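Local coordinates for uncharacterized protein (Xanthomonas axonopodis pv. citri, PDB 3OV5) that probably serves in protein transport as the VirB7 component of a type IV secretion system at the outer membrane, and carries a globular N0 domain, at residues A[16-19]-A[20-24]. Residues are numbered along the deposited sequence; the frame is centred on the assembly and turned at random.
Sequences KTML and ERWAA
Met18 and Trp22 meet one turn apart on the helix 15-24. The Met18 methyl CE lies over one face of the indole, toward its rim, 4.1 Å from the centroid of the Trp22 six-membered ring. This is a CH-pi contact. Met18 SD stands obliquely to the five-membered ring, a Met-aromatic contact, and Met18 CG passes 3.6 Å from Trp22 NE1. The Met18 chain runs out with CG anti to the backbone N (chi1 -176°) and turns only at its last torsion (71°), which lays CE over the benzene part of the indole. Leu19 CD2 adds a contact 3.6 Å from Trp22 CE3, oblique to the ring. The indole thus meets two successive side chains of the preceding turn.

Four i to i+4 backbone bonds hold the turns together. The straightest is Trp22 N to Met18 O, 2.9 Å with an N-H...O angle of 167°. Ala23 N to Leu19 O measures 2.8 Å, and Arg21 N to Thr17 O is longer at 3.2 Å.

Glu20 is exposed, and Lys16 and Thr17 partly so. Glu20 folds back over the preceding turn, with OE2 toward Thr17. Glu20 OE1 lies alongside the Lys16 chain, 3.8 Å from Lys16 CG. Lys16 NZ stays 4.8 Å from Glu20 OE1, so the opposite charges may attract weakly without direct contact. Arg21 NH2 lies at the indole edge, in plane. Arg21 is salt-bridged to Asp12 through NH2 and to Asp25 through NH1.

Trp22 NE1 is hydrogen-bonded to Gln7 O. The apolar side of the helix faces the core of the N0-like domain. Met18, Leu19 and Trp22 pack on Leu59 of helix 52-63. Leu19, Trp22 and Ala23 touch Leu77 of strand 76-81. Leu19 also meets Leu30 of strand 29-32, which Lys16 and Glu20 touch from the polar flank.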
loop_
_atom_site.group_PDB
_atom_site.type_symbol
_atom_site.label_atom_id
_atom_site.label_comp_id
_atom_site.label_asym_id
_atom_site.label_seq_id
_atom_site.Cartn_x
_atom_site.Cartn_y
_atom_site.Cartn_z
ATOM N N LYS A 16 4.419 -2.879 4.859
ATOM C CA LYS A 16 5.408 -1.825 4.727
ATOM C C LYS A 16 6.441 -2.188 3.661
ATOM O O LYS A 16 6.850 -1.311 2.907
ATOM C CB LYS A 16 6.083 -1.552 6.076
ATOM C CG LYS A 16 7.006 -0.329 6.037
ATOM C CD LYS A 16 7.633 -0.054 7.404
ATOM C CE LYS A 16 8.542 -1.155 7.846
ATOM N NZ LYS A 16 9.215 -0.839 9.151
ATOM N N THR A 17 6.914 -3.431 3.667
ATOM C CA THR A 17 7.981 -3.779 2.728
ATOM C C THR A 17 7.470 -3.836 1.288
ATOM O O THR A 17 8.206 -3.457 0.356
ATOM C CB THR A 17 8.728 -5.031 3.170
ATOM O OG1 THR A 17 7.880 -6.144 3.247
ATOM C CG2 THR A 17 9.479 -4.788 4.496
ATOM N N MET A 18 6.234 -4.298 1.075
ATOM C CA MET A 18 5.658 -4.226 -0.256
ATOM C C MET A 18 5.591 -2.779 -0.705
ATOM O O MET A 18 5.952 -2.430 -1.843
ATOM C CB MET A 18 4.270 -4.859 -0.300
ATOM C CG MET A 18 3.700 -4.883 -1.718
ATOM S SD MET A 18 2.066 -5.607 -1.814
ATOM C CE MET A 18 1.106 -4.304 -0.998
ATOM N N LEU A 19 5.091 -1.912 0.171
ATOM C CA LEU A 19 4.970 -0.501 -0.186
ATOM C C LEU A 19 6.337 0.162 -0.392
ATOM O O LEU A 19 6.449 1.072 -1.193
ATOM C CB LEU A 19 4.133 0.227 0.854
ATOM C CG LEU A 19 2.638 -0.076 0.744
ATOM C CD1 LEU A 19 1.918 0.501 1.950
ATOM C CD2 LEU A 19 2.077 0.486 -0.544
ATOM N N GLU A 20 7.370 -0.247 0.348
ATOM C CA GLU A 20 8.702 0.271 0.086
ATOM C C GLU A 20 9.089 -0.029 -1.372
ATOM O O GLU A 20 9.671 0.819 -2.055
ATOM C CB GLU A 20 9.739 -0.358 1.028
ATOM C CG GLU A 20 9.676 0.169 2.422
ATOM C CD GLU A 20 10.520 -0.622 3.400
ATOM O OE1 GLU A 20 10.555 -0.187 4.585
ATOM O OE2 GLU A 20 11.126 -1.647 3.037
ATOM N N ARG A 21 8.759 -1.247 -1.836
ATOM C CA ARG A 21 9.052 -1.606 -3.219
ATOM C C ARG A 21 8.197 -0.790 -4.184
ATOM O O ARG A 21 8.726 -0.253 -5.184
ATOM C CB ARG A 21 8.925 -3.109 -3.436
ATOM C CG ARG A 21 9.316 -3.501 -4.846
ATOM C CD ARG A 21 9.271 -5.026 -5.082
ATOM N NE ARG A 21 7.915 -5.533 -4.896
ATOM C CZ ARG A 21 6.930 -5.345 -5.769
ATOM N NH1 ARG A 21 7.152 -4.825 -6.969
ATOM N NH2 ARG A 21 5.695 -5.705 -5.442
ATOM N N TRP A 22 6.875 -0.712 -3.954
ATOM C CA TRP A 22 6.053 0.102 -4.855
ATOM C C TRP A 22 6.585 1.530 -4.934
ATOM O O TRP A 22 6.608 2.144 -5.994
ATOM C CB TRP A 22 4.608 0.149 -4.385
ATOM C CG TRP A 22 3.838 -1.143 -4.524
ATOM C CD1 TRP A 22 4.302 -2.398 -4.873
ATOM C CD2 TRP A 22 2.426 -1.291 -4.296
ATOM N NE1 TRP A 22 3.254 -3.311 -4.875
ATOM C CE2 TRP A 22 2.096 -2.655 -4.521
ATOM C CE3 TRP A 22 1.412 -0.392 -3.939
ATOM C CZ2 TRP A 22 0.787 -3.128 -4.399
ATOM C CZ3 TRP A 22 0.116 -0.870 -3.816
ATOM C CH2 TRP A 22 -0.176 -2.217 -4.033
ATOM N N ALA A 23 6.997 2.079 -3.788
ATOM C CA ALA A 23 7.502 3.458 -3.732
ATOM C C ALA A 23 8.813 3.571 -4.535
ATOM O O ALA A 23 8.983 4.454 -5.388
ATOM C CB ALA A 23 7.718 3.905 -2.302
ATOM N N ALA A 24 9.744 2.649 -4.295
ATOM C CA ALA A 24 11.024 2.616 -5.021
ATOM C C ALA A 24 10.786 2.479 -6.522
ATOM O O ALA A 24 11.491 3.088 -7.340
ATOM C CB ALA A 24 11.871 1.482 -4.516
#